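Local coordinates for protein ribose 5-phosphate isomerase (Trypanosoma cruzi, PDB 3M1P) that probably interconverts ribose 5-phosphate and ribulose 5-phosphate as a type B sugar-phosphate isomerase that assembles from identical subunits, at residues A[88-93]-A[106-111]. The protein carries 1 engineered substitution. Numbering follows the deposited sequence.
Sequences ALCHDH and NIVCVG
Cys109 O takes the amide N-H of Cys90 at 2.9 Å from Cys90 N, almost in line with its own C=O bond, and meets two softer neighbours besides. Leu89 CA lies 3.5 Å from Cys109 O in a CA-H...O contact, and Leu89 CD1 rests 3.4 Å from Cys109 O. With CG anti to the backbone N (chi1 176°) and chi2 at 58°, CD1 is carried over to the neighbouring strand, where it also touches Cys109 CB. Two residues before Cys90, Ala88 O accepts the N-H of Cys109 at 2.7 Å between Cys109 N and Ala88 O; this donor sits well above the carbonyl plane, although the N-H itself aims straight at the oxygen. Ala88 N closes the series by giving its hydrogen to Ile107 O.

Beyond Cys90 the two segments part, and a water bridges them: it donates to Cys90 O at 2.6 Å and accepts from Gly111 N. The two faces of the sheet are packed differently. On one, Leu89 and Cys109 lie together against Ser76 of helix 73-80. On the other, Val108 CG2 meets Cys90 SG at 4.0 Å, while the Val108 side chain also touches Ile123 and Phe127 of helix 117-129, and Ala88 and Cys90 reach Ser99 of helix 93-101.

Further along, Asp92 N-caps helix 93-101, with OD1 hydrogen-bonded to Thr95 OG1. Strand 87-89, at the edge of the five-stranded sheet within the chain, is thus zipped in parallel onto strand 107-111, with helix 93-101 between them in sequence: a beta-alpha-beta unit of the Rossmann-like alpha/beta/alpha sandwich of the RpiB/LacAB family.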
ATOM      1  N   ALA A  88     -16.146  -3.789   0.187  1.00 10.92           N
ATOM      2  CA  ALA A  88     -14.727  -4.078   0.022  1.00 11.15           C
ATOM      3  C   ALA A  88     -13.869  -2.895   0.449  1.00 11.11           C
ATOM      4  O   ALA A  88     -13.947  -1.806  -0.158  1.00 11.22           O
ATOM      5  CB  ALA A  88     -14.439  -4.447  -1.424  1.00 10.03           C
ATOM      6  N   LEU A  89     -13.059  -3.103   1.485  1.00 10.78           N
ATOM      7  CA  LEU A  89     -12.032  -2.127   1.830  1.00 10.67           C
ATOM      8  C   LEU A  89     -10.855  -2.245   0.851  1.00 11.29           C
ATOM      9  O   LEU A  89     -10.166  -3.264   0.799  1.00 11.01           O
ATOM     10  CB  LEU A  89     -11.573  -2.272   3.278  1.00 11.03           C
ATOM     11  CG  LEU A  89     -10.413  -1.365   3.742  1.00 10.38           C
ATOM     12  CD1 LEU A  89     -10.716   0.129   3.564  1.00  9.81           C
ATOM     13  CD2 LEU A  89     -10.089  -1.684   5.182  1.00 10.63           C
ATOM     14  N   CYS A  90     -10.674  -1.197   0.052  1.00 11.42           N
ATOM     15  CA  CYS A  90      -9.624  -1.162  -0.961  1.00 11.58           C
ATOM     16  C   CYS A  90      -8.576  -0.095  -0.655  1.00 10.95           C
ATOM     17  O   CYS A  90      -8.902   0.976  -0.114  1.00 10.78           O
ATOM     18  CB  CYS A  90     -10.230  -0.905  -2.338  1.00 11.05           C
ATOM     19  SG  CYS A  90     -11.439  -2.135  -2.798  1.00 12.76           S
ATOM     20  N   HIS A  91      -7.331  -0.396  -1.036  1.00 10.28           N
ATOM     21  CA  HIS A  91      -6.196   0.505  -0.827  1.00 10.09           C
ATOM     22  C   HIS A  91      -5.390   0.752  -2.108  1.00  9.96           C
ATOM     23  O   HIS A  91      -4.366   1.431  -2.087  1.00  9.92           O
ATOM     24  CB  HIS A  91      -5.269  -0.062   0.238  1.00  9.50           C
ATOM     25  CG  HIS A  91      -4.660  -1.367  -0.151  1.00  9.50           C
ATOM     26  ND1 HIS A  91      -5.316  -2.565   0.005  1.00  9.62           N
ATOM     27  CD2 HIS A  91      -3.470  -1.660  -0.728  1.00 10.23           C
ATOM     28  CE1 HIS A  91      -4.544  -3.545  -0.433  1.00 11.70           C
ATOM     29  NE2 HIS A  91      -3.421  -3.022  -0.888  1.00 10.43           N
ATOM     30  N   ASP A  92      -5.830   0.181  -3.218  1.00 10.26           N
ATOM     31  CA  ASP A  92      -5.138   0.402  -4.481  1.00 10.94           C
ATOM     32  C   ASP A  92      -6.015  -0.054  -5.642  1.00 11.04           C
ATOM     33  O   ASP A  92      -7.140  -0.479  -5.449  1.00 11.14           O
ATOM     34  CB  ASP A  92      -3.770  -0.319  -4.497  1.00 11.03           C
ATOM     35  CG  ASP A  92      -3.894  -1.843  -4.653  1.00 11.62           C
ATOM     36  OD1 ASP A  92      -4.952  -2.407  -4.293  1.00 11.65           O
ATOM     37  OD2 ASP A  92      -2.916  -2.471  -5.141  1.00 12.51           O
ATOM     38  N   HIS A  93      -5.462   0.039  -6.839  1.00 11.56           N
ATOM     39  CA  HIS A  93      -6.130  -0.310  -8.059  1.00 11.62           C
ATOM     40  C   HIS A  93      -6.483  -1.798  -8.122  1.00 12.09           C
ATOM     41  O   HIS A  93      -7.586  -2.164  -8.526  1.00 12.36           O
ATOM     42  CB  HIS A  93      -5.208   0.080  -9.222  1.00 11.76           C
ATOM     43  CG  HIS A  93      -5.733  -0.324 -10.560  1.00 10.99           C
ATOM     44  ND1 HIS A  93      -5.507  -1.570 -11.094  1.00 10.67           N
ATOM     45  CD2 HIS A  93      -6.514   0.334 -11.448  1.00 12.41           C
ATOM     46  CE1 HIS A  93      -6.110  -1.659 -12.266  1.00 12.22           C
ATOM     47  NE2 HIS A  93      -6.731  -0.518 -12.504  1.00 12.55           N
ATOM     48  N   ASN A 106     -20.431  -4.442  -3.992  1.00 13.82           N
ATOM     49  CA  ASN A 106     -21.350  -3.350  -4.291  1.00 13.47           C
ATOM     50  C   ASN A 106     -21.068  -2.101  -3.468  1.00 12.65           C
ATOM     51  O   ASN A 106     -21.638  -1.055  -3.727  1.00 12.27           O
ATOM     52  CB  ASN A 106     -22.835  -3.783  -4.167  1.00 13.72           C
ATOM     53  CG  ASN A 106     -23.125  -4.560  -2.877  1.00 13.53           C
ATOM     54  OD1 ASN A 106     -22.491  -4.332  -1.845  1.00 13.09           O
ATOM     55  ND2 ASN A 106     -24.097  -5.481  -2.940  1.00 13.62           N
ATOM     56  N   ILE A 107     -20.182  -2.209  -2.484  1.00 12.22           N
ATOM     57  CA  ILE A 107     -19.710  -1.019  -1.768  1.00 11.83           C
ATOM     58  C   ILE A 107     -18.176  -0.981  -1.700  1.00 12.09           C
ATOM     59  O   ILE A 107     -17.547  -1.957  -1.315  1.00 12.19           O
ATOM     60  CB  ILE A 107     -20.325  -0.899  -0.332  1.00 11.89           C
ATOM     61  CG1 ILE A 107     -21.858  -0.737  -0.400  1.00 11.95           C
ATOM     62  CG2 ILE A 107     -19.655   0.265   0.444  1.00 10.48           C
ATOM     63  CD1 ILE A 107     -22.567  -0.571   0.934  1.00 11.66           C
ATOM     64  N   VAL A 108     -17.580   0.147  -2.091  1.00 12.15           N
ATOM     65  CA  VAL A 108     -16.148   0.346  -1.945  1.00 11.28           C
ATOM     66  C   VAL A 108     -15.895   1.181  -0.697  1.00 12.02           C
ATOM     67  O   VAL A 108     -16.578   2.184  -0.470  1.00 12.77           O
ATOM     68  CB  VAL A 108     -15.471   0.956  -3.225  1.00 12.06           C
ATOM     69  CG1 VAL A 108     -16.001   2.365  -3.590  1.00  9.56           C
ATOM     70  CG2 VAL A 108     -13.936   0.958  -3.097  1.00 10.64           C
ATOM     71  N   CYS A 109     -14.944   0.740   0.127  1.00 11.32           N
ATOM     72  CA  CYS A 109     -14.539   1.484   1.317  1.00 11.58           C
ATOM     73  C   CYS A 109     -13.096   1.926   1.180  1.00 11.19           C
ATOM     74  O   CYS A 109     -12.263   1.173   0.687  1.00 11.35           O
ATOM     75  CB  CYS A 109     -14.728   0.649   2.590  1.00 11.32           C
ATOM     76  SG  CYS A 109     -16.450   0.033   2.806  1.00 12.13           S
ATOM     77  N   VAL A 110     -12.815   3.149   1.626  1.00 11.77           N
ATOM     78  CA  VAL A 110     -11.468   3.711   1.599  1.00 12.17           C
ATOM     79  C   VAL A 110     -11.172   4.479   2.882  1.00 13.00           C
ATOM     80  O   VAL A 110     -12.088   4.923   3.588  1.00 12.82           O
ATOM     81  CB  VAL A 110     -11.247   4.660   0.380  1.00 12.64           C
ATOM     82  CG1 VAL A 110     -11.386   3.909  -0.938  1.00 10.44           C
ATOM     83  CG2 VAL A 110     -12.212   5.839   0.423  1.00 11.81           C
ATOM     84  N   GLY A 111      -9.885   4.618   3.180  1.00 13.19           N
ATOM     85  CA  GLY A 111      -9.431   5.407   4.317  1.00 13.77           C
ATOM     86  C   GLY A 111      -8.761   6.701   3.881  1.00 13.98           C
ATOM     87  O   GLY A 111      -7.756   6.672   3.160  1.00 13.49           O
TER
HETATM   88  O   HOH W   1      -8.133   2.835   1.472  1.00 11.69           O